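Interferon-activable protein 202 (Mus musculus, PDB 4L5R) binds double-stranded DNA without sequence specificity and restrains innate immune signalling by preventing activation of the AIM2 inflammasome, probably by sequestering cytoplasmic DNA. Local coordinates at residues T110-K115 and I145-D150; K4-G9 and E81-A86. All blocks are in the same frame, centred on the assembly; numbering follows the deposited sequence.

Interaction 1. Residues T110-K115 and I145-D150; sequences TLKISK and IKDNED
OD2 of Asp147 is gripped by two donors: the backbone N-H of Ile113 at 2.7 Å, and a water that also donates to Leu111 O. The N-H comes in almost straight, at 175°, on the syn lone pair of OD2. Ile113 follows Lys112, the N-cap residue of a short helix; its N-H, in the first turn, has no carbonyl of the helix to bond to, and Asp147 supplies the acceptor. An aspartate suits this place because its charge would probably be favourable beside a helix N-terminus. The other oxygen, OD1, faces its own turn. It accepts from Glu149 N at 3.1 Å, closing an Asx turn, and from Asp150 N at 3.0 Å, while a second water links it to Ser114 N. With CG set between the backbone N and the carbonyl carbon (chi1 55°), the short side chain can serve its own turn and the helix start together.

Ile113 supplies the apolar half of the contact. Its CG1 branch runs antiparallel to the Asp147 side chain, carrying CD1 to 3.6 Å from CA of Lys146, and CG2 rests 3.9 Å from CB of Asp150. Lys112 crosses Asp147 at a slant, its CD 3.7 Å from OD2 of Asp147, and its amino group reaches Asn148, where a second conformer leaves the details doubtful.

The turn joins strand 141-146 to strand 151-156 in the second OB fold of the HIN domain. Ile113 closes against Phe129 of strand 124-136 and Ile152, and Asp150 forms a salt bridge with Lys117 just beyond helix 113-116.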
ATOM      1  N   THR A 110     -11.159  -4.512   4.522  1.00 25.86           N
ATOM      2  CA  THR A 110     -10.660  -3.372   5.256  1.00 26.68           C
ATOM      3  C   THR A 110     -10.962  -3.554   6.734  1.00 28.64           C
ATOM      4  O   THR A 110     -12.068  -3.930   7.102  1.00 27.29           O
ATOM      5  CB  THR A 110     -11.293  -2.063   4.751  1.00 26.22           C
ATOM      6  OG1 THR A 110     -10.872  -1.829   3.402  1.00 25.56           O
ATOM      7  CG2 THR A 110     -10.859  -0.905   5.627  1.00 23.43           C
ATOM      8  N   LEU A 111      -9.957  -3.323   7.571  1.00 29.35           N
ATOM      9  CA  LEU A 111     -10.124  -3.386   9.015  1.00 27.55           C
ATOM     10  C   LEU A 111     -11.123  -2.348   9.505  1.00 34.22           C
ATOM     11  O   LEU A 111     -11.193  -1.225   8.976  1.00 28.91           O
ATOM     12  CB  LEU A 111      -8.795  -3.079   9.694  1.00 29.35           C
ATOM     13  CG  LEU A 111      -7.679  -4.101   9.729  1.00 40.85           C
ATOM     14  CD1 LEU A 111      -6.573  -3.529  10.587  1.00 51.24           C
ATOM     15  CD2 LEU A 111      -8.193  -5.413  10.317  1.00 47.76           C
ATOM     16  N   LYS A 112     -11.876  -2.715  10.535  1.00 28.71           N
ATOM     17  CA  LYS A 112     -12.732  -1.760  11.232  1.00 24.38           C
ATOM     18  C   LYS A 112     -11.905  -0.598  11.792  1.00 26.45           C
ATOM     19  O   LYS A 112     -10.793  -0.783  12.300  1.00 26.31           O
ATOM     20  CB  LYS A 112     -13.483  -2.452  12.372  1.00 27.68           C
ATOM     21  CG  LYS A 112     -14.591  -3.395  11.926  1.00 36.54           C
ATOM     22  CD  LYS A 112     -15.651  -2.679  11.113  1.00 48.97           C
ATOM     23  CE  LYS A 112     -16.882  -3.555  10.930  1.00 62.10           C
ATOM     24  NZ  LYS A 112     -17.897  -2.914  10.051  1.00 61.48           N
ATOM     25  N   ILE A 113     -12.456   0.600  11.692  1.00 24.23           N
ATOM     26  CA  ILE A 113     -11.785   1.780  12.205  1.00 26.36           C
ATOM     27  C   ILE A 113     -11.498   1.675  13.698  1.00 33.90           C
ATOM     28  O   ILE A 113     -10.422   2.077  14.159  1.00 27.86           O
ATOM     29  CB  ILE A 113     -12.587   3.044  11.867  1.00 30.13           C
ATOM     30  CG1 ILE A 113     -12.477   3.309  10.361  1.00 25.07           C
ATOM     31  CG2 ILE A 113     -12.078   4.251  12.667  1.00 28.03           C
ATOM     32  CD1 ILE A 113     -13.276   4.512   9.898  1.00 24.99           C
ATOM     33  N   SER A 114     -12.438   1.115  14.460  1.00 30.20           N
ATOM     34  CA  SER A 114     -12.184   0.965  15.877  1.00 34.37           C
ATOM     35  C   SER A 114     -10.964   0.059  16.089  1.00 32.33           C
ATOM     36  O   SER A 114     -10.161   0.313  16.983  1.00 37.75           O
ATOM     37  CB  SER A 114     -13.429   0.496  16.655  1.00 37.97           C
ATOM     38  OG  SER A 114     -13.850  -0.789  16.238  1.00 53.84           O
ATOM     39  N   LYS A 115     -10.787  -0.960  15.240  1.00 29.92           N
ATOM     40  CA  LYS A 115      -9.630  -1.847  15.357  1.00 33.88           C
ATOM     41  C   LYS A 115      -8.346  -1.157  14.886  1.00 36.65           C
ATOM     42  O   LYS A 115      -7.263  -1.369  15.447  1.00 29.96           O
ATOM     43  CB  LYS A 115      -9.851  -3.153  14.579  1.00 32.07           C
ATOM     44  CG  LYS A 115     -10.792  -4.154  15.261  1.00 42.30           C
ATOM     45  CD  LYS A 115     -10.177  -4.730  16.532  1.00 48.86           C
ATOM     46  N   ILE A 145     -13.385   9.970   7.519  1.00 23.33           N
ATOM     47  CA  ILE A 145     -13.870   8.705   6.997  1.00 19.39           C
ATOM     48  C   ILE A 145     -14.575   7.919   8.104  1.00 23.36           C
ATOM     49  O   ILE A 145     -14.380   8.186   9.284  1.00 25.56           O
ATOM     50  CB  ILE A 145     -12.742   7.861   6.383  1.00 19.52           C
ATOM     51  CG1 ILE A 145     -11.635   7.577   7.407  1.00 19.09           C
ATOM     52  CG2 ILE A 145     -12.163   8.572   5.150  1.00 26.24           C
ATOM     53  CD1 ILE A 145     -10.618   6.477   6.948  1.00 24.11           C
ATOM     54  N   LYS A 146     -15.401   6.957   7.716  1.00 22.28           N
ATOM     55  CA  LYS A 146     -16.194   6.225   8.694  1.00 29.84           C
ATOM     56  C   LYS A 146     -16.541   4.841   8.184  1.00 32.05           C
ATOM     57  O   LYS A 146     -16.498   4.575   6.980  1.00 28.94           O
ATOM     58  CB  LYS A 146     -17.491   6.982   8.979  1.00 28.41           C
ATOM     59  CG  LYS A 146     -18.409   7.081   7.773  1.00 32.25           C
ATOM     60  CD  LYS A 146     -19.775   7.616   8.164  1.00 42.92           C
ATOM     61  CE  LYS A 146     -20.680   7.751   6.952  1.00 55.05           C
ATOM     62  NZ  LYS A 146     -22.059   8.185   7.334  1.00 64.97           N
ATOM     63  N   ASP A 147     -16.877   3.960   9.117  1.00 26.70           N
ATOM     64  CA  ASP A 147     -17.565   2.728   8.795  1.00 28.13           C
ATOM     65  C   ASP A 147     -18.793   2.685   9.714  1.00 35.03           C
ATOM     66  O   ASP A 147     -19.107   3.679  10.370  1.00 34.85           O
ATOM     67  CB  ASP A 147     -16.645   1.500   8.924  1.00 33.21           C
ATOM     68  CG  ASP A 147     -15.974   1.379  10.294  1.00 35.85           C
ATOM     69  OD1 ASP A 147     -16.589   1.773  11.311  1.00 33.70           O
ATOM     70  OD2 ASP A 147     -14.832   0.852  10.363  1.00 30.75           O
ATOM     71  N   ASN A 148     -19.482   1.551   9.752  0.57 30.41           N
ATOM     72  CA  ASN A 148     -20.724   1.443  10.508  0.57 39.52           C
ATOM     73  C   ASN A 148     -20.596   1.771  11.999  0.57 41.50           C
ATOM     74  O   ASN A 148     -21.577   2.148  12.641  0.57 42.15           O
ATOM     75  CB  ASN A 148     -21.344   0.053  10.316  0.57 47.08           C
ATOM     76  CG  ASN A 148     -20.319  -1.067  10.431  0.57 51.34           C
ATOM     77  OD1 ASN A 148     -19.408  -1.012  11.259  0.57 52.68           O
ATOM     78  ND2 ASN A 148     -20.458  -2.087   9.586  0.57 53.00           N
ATOM     79  N   GLU A 149     -19.389   1.641  12.545  0.57 38.52           N
ATOM     80  CA  GLU A 149     -19.210   1.746  13.992  0.57 35.98           C
ATOM     81  C   GLU A 149     -18.321   2.905  14.482  0.57 37.48           C
ATOM     82  O   GLU A 149     -18.400   3.291  15.644  0.57 35.08           O
ATOM     83  CB  GLU A 149     -18.757   0.388  14.575  0.57 28.98           C
ATOM     84  CG  GLU A 149     -19.817  -0.709  14.418  0.57 37.21           C
ATOM     85  CD  GLU A 149     -19.372  -2.079  14.927  0.57 44.12           C
ATOM     86  OE1 GLU A 149     -18.191  -2.433  14.726  0.57 41.96           O
ATOM     87  OE2 GLU A 149     -20.210  -2.804  15.524  0.57 43.91           O
ATOM     88  N   ASP A 150     -17.502   3.477  13.601  1.00 30.69           N
ATOM     89  CA  ASP A 150     -16.567   4.526  14.006  1.00 26.69           C
ATOM     90  C   ASP A 150     -16.113   5.453  12.866  1.00 26.65           C
ATOM     91  O   ASP A 150     -16.414   5.211  11.699  1.00 31.66           O
ATOM     92  CB  ASP A 150     -15.354   3.905  14.713  1.00 26.53           C
ATOM     93  CG  ASP A 150     -14.677   4.874  15.677  1.00 36.50           C
ATOM     94  OD1 ASP A 150     -15.218   5.985  15.888  1.00 42.49           O
ATOM     95  OD2 ASP A 150     -13.609   4.523  16.228  1.00 44.58           O
TER
HETATM   96  O   HOH W   1     -13.493   0.055   8.181  1.00 28.30           O
HETATM   97  O   HOH W   2     -15.091   0.651  13.524  1.00 32.08           O

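Interaction 2. Residues K4-G9 and E81-A86. With nucleotides of chain C.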
ATOM      1  N   LYS A   4      18.747   1.930  -2.673  1.00 48.68           N
ATOM      2  CA  LYS A   4      18.111   3.140  -3.204  1.00 52.14           C
ATOM      3  C   LYS A   4      16.589   3.080  -3.062  1.00 43.56           C
ATOM      4  O   LYS A   4      15.960   2.100  -3.475  1.00 36.99           O
ATOM      5  CB  LYS A   4      18.481   3.334  -4.678  1.00 55.17           C
ATOM      6  CG  LYS A   4      18.748   4.778  -5.097  1.00 66.19           C
ATOM      7  CD  LYS A   4      17.539   5.674  -4.904  1.00 67.55           C
ATOM      8  CE  LYS A   4      17.822   7.090  -5.402  1.00 72.94           C
ATOM      9  NZ  LYS A   4      16.701   8.039  -5.118  1.00 69.10           N
ATOM     10  N   ASN A   5      16.012   4.130  -2.476  1.00 36.33           N
ATOM     11  CA  ASN A   5      14.567   4.249  -2.295  1.00 34.52           C
ATOM     12  C   ASN A   5      13.928   3.288  -1.293  1.00 36.24           C
ATOM     13  O   ASN A   5      12.728   3.390  -1.022  1.00 35.99           O
ATOM     14  CB  ASN A   5      13.832   4.162  -3.635  1.00 39.55           C
ATOM     15  CG  ASN A   5      14.029   5.401  -4.480  1.00 51.00           C
ATOM     16  OD1 ASN A   5      14.447   6.446  -3.981  1.00 50.29           O
ATOM     17  ND2 ASN A   5      13.727   5.292  -5.767  1.00 56.47           N
ATOM     18  N   ILE A   6      14.714   2.370  -0.734  1.00 33.29           N
ATOM     19  CA  ILE A   6      14.171   1.417   0.243  1.00 33.64           C
ATOM     20  C   ILE A   6      13.984   2.057   1.621  1.00 37.99           C
ATOM     21  O   ILE A   6      14.762   2.919   2.023  1.00 39.15           O
ATOM     22  CB  ILE A   6      15.061   0.163   0.382  1.00 35.50           C
ATOM     23  CG1 ILE A   6      15.201  -0.545  -0.965  1.00 35.19           C
ATOM     24  CG2 ILE A   6      14.483  -0.801   1.423  1.00 34.77           C
ATOM     25  CD1 ILE A   6      13.881  -1.041  -1.535  1.00 32.93           C
ATOM     26  N   SER A   7      12.960   1.623   2.350  1.00 36.39           N
ATOM     27  CA  SER A   7      12.666   2.187   3.667  1.00 39.02           C
ATOM     28  C   SER A   7      13.752   1.871   4.697  1.00 45.25           C
ATOM     29  O   SER A   7      14.456   0.866   4.583  1.00 38.41           O
ATOM     30  CB  SER A   7      11.304   1.700   4.175  1.00 29.63           C
ATOM     31  OG  SER A   7      10.239   2.268   3.421  1.00 37.17           O
ATOM     32  N   LYS A   8      13.872   2.735   5.703  1.00 51.67           N
ATOM     33  CA  LYS A   8      14.822   2.543   6.797  1.00 54.93           C
ATOM     34  C   LYS A   8      14.613   1.208   7.500  1.00 51.58           C
ATOM     35  O   LYS A   8      13.485   0.834   7.821  1.00 46.79           O
ATOM     36  CB  LYS A   8      14.695   3.672   7.831  1.00 58.53           C
ATOM     37  CG  LYS A   8      15.070   5.053   7.323  1.00 62.04           C
ATOM     38  CD  LYS A   8      15.063   6.082   8.451  1.00 59.52           C
ATOM     39  CE  LYS A   8      13.653   6.347   8.976  1.00 55.44           C
ATOM     40  NZ  LYS A   8      13.600   6.307  10.464  1.00 49.25           N
ATOM     41  N   GLY A   9      15.709   0.494   7.741  1.00 50.63           N
ATOM     42  CA  GLY A   9      15.661  -0.739   8.505  1.00 55.62           C
ATOM     43  C   GLY A   9      15.149  -1.968   7.770  1.00 53.26           C
ATOM     44  O   GLY A   9      14.976  -3.024   8.377  1.00 52.43           O
ATOM     45  N   GLU A  81       9.310  -4.427  -0.374  1.00 23.73           N
ATOM     46  CA  GLU A  81       9.774  -3.284  -1.166  1.00 25.75           C
ATOM     47  C   GLU A  81      10.730  -3.788  -2.227  1.00 26.59           C
ATOM     48  O   GLU A  81      11.631  -4.589  -1.945  1.00 29.44           O
ATOM     49  CB  GLU A  81      10.445  -2.250  -0.274  1.00 22.65           C
ATOM     50  CG  GLU A  81       9.456  -1.631   0.757  1.00 24.12           C
ATOM     51  CD  GLU A  81      10.036  -0.480   1.563  1.00 37.32           C
ATOM     52  OE1 GLU A  81      11.253  -0.219   1.462  1.00 38.75           O
ATOM     53  OE2 GLU A  81       9.255   0.177   2.297  1.00 35.06           O
ATOM     54  N   ILE A  82      10.526  -3.331  -3.454  1.00 23.50           N
ATOM     55  CA  ILE A  82      11.249  -3.876  -4.583  1.00 21.37           C
ATOM     56  C   ILE A  82      11.840  -2.733  -5.393  1.00 24.64           C
ATOM     57  O   ILE A  82      11.105  -1.900  -5.917  1.00 29.42           O
ATOM     58  CB  ILE A  82      10.329  -4.723  -5.468  1.00 22.12           C
ATOM     59  CG1 ILE A  82       9.709  -5.870  -4.636  1.00 27.90           C
ATOM     60  CG2 ILE A  82      11.112  -5.235  -6.726  1.00 25.46           C
ATOM     61  CD1 ILE A  82       8.606  -6.614  -5.334  1.00 22.09           C
ATOM     62  N   ASN A  83      13.167  -2.692  -5.481  1.00 27.06           N
ATOM     63  CA  ASN A  83      13.828  -1.728  -6.351  1.00 31.71           C
ATOM     64  C   ASN A  83      14.604  -2.419  -7.464  1.00 31.44           C
ATOM     65  O   ASN A  83      14.382  -3.595  -7.745  1.00 31.38           O
ATOM     66  CB  ASN A  83      14.708  -0.744  -5.567  1.00 29.36           C
ATOM     67  CG  ASN A  83      15.861  -1.415  -4.847  1.00 33.65           C
ATOM     68  OD1 ASN A  83      16.105  -2.616  -4.997  1.00 33.66           O
ATOM     69  ND2 ASN A  83      16.600  -0.626  -4.075  1.00 35.20           N
ATOM     70  N   GLU A  84      15.502  -1.685  -8.102  1.00 30.04           N
ATOM     71  CA  GLU A  84      16.260  -2.220  -9.230  1.00 34.60           C
ATOM     72  C   GLU A  84      17.168  -3.364  -8.809  1.00 38.61           C
ATOM     73  O   GLU A  84      17.591  -4.165  -9.640  1.00 37.82           O
ATOM     74  CB  GLU A  84      17.067  -1.111  -9.912  1.00 42.29           C
ATOM     75  CG  GLU A  84      16.200  -0.016 -10.496  1.00 36.85           C
ATOM     76  CD  GLU A  84      17.011   1.064 -11.208  1.00 50.79           C
ATOM     77  N   THR A  85      17.454  -3.453  -7.514  1.00 42.48           N
ATOM     78  CA  THR A  85      18.271  -4.544  -6.994  1.00 44.01           C
ATOM     79  C   THR A  85      17.611  -5.912  -7.187  1.00 41.79           C
ATOM     80  O   THR A  85      18.298  -6.917  -7.370  1.00 39.10           O
ATOM     81  CB  THR A  85      18.616  -4.328  -5.506  1.00 45.58           C
ATOM     82  OG1 THR A  85      19.471  -3.186  -5.386  1.00 43.07           O
ATOM     83  CG2 THR A  85      19.329  -5.543  -4.930  1.00 44.11           C
ATOM     84  N   ALA A  86      16.282  -5.954  -7.177  1.00 32.07           N
ATOM     85  CA  ALA A  86      15.572  -7.236  -7.225  1.00 27.68           C
ATOM     86  C   ALA A  86      15.552  -7.903  -8.613  1.00 38.08           C
ATOM     87  O   ALA A  86      15.732  -7.253  -9.649  1.00 36.06           O
ATOM     88  CB  ALA A  86      14.148  -7.071  -6.688  1.00 30.77           C
TER
ATOM     89  P    DC C  16      18.394   2.449  13.571  1.00 73.41           P
ATOM     90  OP1  DC C  16      17.930   1.066  13.822  1.00 77.72           O
ATOM     91  OP2  DC C  16      19.604   2.978  14.244  1.00 67.35           O
ATOM     92  O5'  DC C  16      18.620   2.628  12.004  1.00 63.90           O
ATOM     93  C5'  DC C  16      17.506   2.588  11.146  1.00 60.00           C
ATOM     94  C4'  DC C  16      17.812   3.430   9.928  1.00 58.22           C
ATOM     95  O4'  DC C  16      17.987   4.815  10.304  1.00 52.67           O
ATOM     96  C3'  DC C  16      19.087   3.025   9.199  1.00 58.79           C
ATOM     97  O3'  DC C  16      18.664   2.521   7.949  1.00 52.85           O
ATOM     98  C2'  DC C  16      19.915   4.313   9.095  1.00 56.71           C
ATOM     99  C1'  DC C  16      18.879   5.399   9.383  1.00 50.39           C
ATOM    100  N1   DC C  16      19.369   6.674   9.986  1.00 47.53           N
ATOM    101  C2   DC C  16      19.312   7.849   9.222  1.00 51.16           C
ATOM    102  O2   DC C  16      18.878   7.789   8.066  1.00 51.01           O
ATOM    103  N3   DC C  16      19.733   9.018   9.766  1.00 50.70           N
ATOM    104  C4   DC C  16      20.191   9.039  11.020  1.00 52.80           C
ATOM    105  N4   DC C  16      20.601  10.214  11.509  1.00 49.27           N
ATOM    106  C5   DC C  16      20.250   7.855  11.821  1.00 47.56           C
ATOM    107  C6   DC C  16      19.829   6.707  11.270  1.00 48.61           C
ATOM    108  P    DT C  15      17.290   6.482  18.652  1.00 79.79           P
ATOM    109  OP1  DT C  15      17.339   5.255  19.477  1.00 82.13           O
ATOM    110  OP2  DT C  15      18.413   7.445  18.691  1.00 74.09           O
ATOM    111  O5'  DT C  15      17.077   6.084  17.117  1.00 61.00           O
ATOM    112  C5'  DT C  15      15.984   5.271  16.720  1.00 63.10           C
ATOM    113  C4'  DT C  15      16.032   5.092  15.216  1.00 64.13           C
ATOM    114  O4'  DT C  15      15.818   6.375  14.575  1.00 60.39           O
ATOM    115  C3'  DT C  15      17.375   4.576  14.708  1.00 62.29           C
ATOM    116  O3'  DT C  15      17.173   3.445  13.889  1.00 67.16           O
ATOM    117  C2'  DT C  15      17.968   5.733  13.909  1.00 61.17           C
ATOM    118  C1'  DT C  15      16.719   6.503  13.495  1.00 60.56           C
ATOM    119  N1   DT C  15      16.982   7.949  13.220  1.00 50.39           N
ATOM    120  C2   DT C  15      16.648   8.461  11.986  1.00 47.96           C
ATOM    121  O2   DT C  15      16.138   7.802  11.100  1.00 48.30           O
ATOM    122  N3   DT C  15      16.930   9.790  11.835  1.00 42.39           N
ATOM    123  C4   DT C  15      17.504  10.639  12.756  1.00 43.72           C
ATOM    124  O4   DT C  15      17.715  11.823  12.501  1.00 49.68           O
ATOM    125  C5   DT C  15      17.832  10.038  14.026  1.00 48.86           C
ATOM    126  C7   DT C  15      18.458  10.862  15.113  1.00 48.79           C
ATOM    127  C6   DT C  15      17.561   8.737  14.194  1.00 49.87           C
TER
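Glu81 clasps Ser7 through both carboxylate oxygens and so ties the N-terminal segment 4-9 to strand 79-82 of the first OB fold in this HIN domain. Its side chain starts from a CB that meets CD1 of Ile6 at 3.9 Å. Beyond CG the chain is extended (chi2 -173°), which carries the carboxylate past Ile6, the two side chains running in opposite directions. CD comes to 3.3 Å from Ser7 OG. At the tip the oxygens divide the work: OE1 accepts the backbone N-H of Ser7 at 2.7 Å, nearly straight at 173°, and OE2 takes the hydroxyl OG at 2.6 Å. Both use their syn lone pairs, so this two-point grip should restrict rotation of the carboxylate. Serine fits because its short hydroxyl reaches one oxygen while its own N-H reaches the other. The methyl CG2 of Ile6 lies beside OE1 of the buried Glu81, and Phe74 of strand 67-76 packs on the same isoleucine.

Further along, Asn83 holds the other end of the segment. Its ND2 donates to Lys4 O at 2.9 Å, in the carbonyl plane and on a lone pair, and also to Pro2 O. OD1 accepts from Thr85 N in an Asx turn, within a type I turn from Asn83 to Ala86. An asparagine can do both because it carries a donor and an acceptor on one amide.

Beyond this clasp the chain meets the DNA. The side chain of Lys8 sets out away from residues 81-86 and runs past the C4'-O4' side of the sugar of DC16 of chain C; its NZ donates to O2, the minor-groove oxygen, of DT15 of chain C, at 3.0 Å.

The two contacts sit on opposite sides of the chain's centre, in different OB folds, with their nearest atoms about 18 Å apart. Interaction 1 is a surface contact in which a helix start meets a hairpin turn; interaction 2 is partly buried and ties an N-terminal loop to the end of a strand. In each, an acidic side chain accepts a backbone N-H through a syn lone pair. An isoleucine packs beside the acid in both; in interaction 1 waters extend the grip, whereas in interaction 2 a hydroxyl takes the second oxygen directly. Interaction 2 borders the bound DNA, while interaction 1 stays about 10 Å from it at its nearest atom.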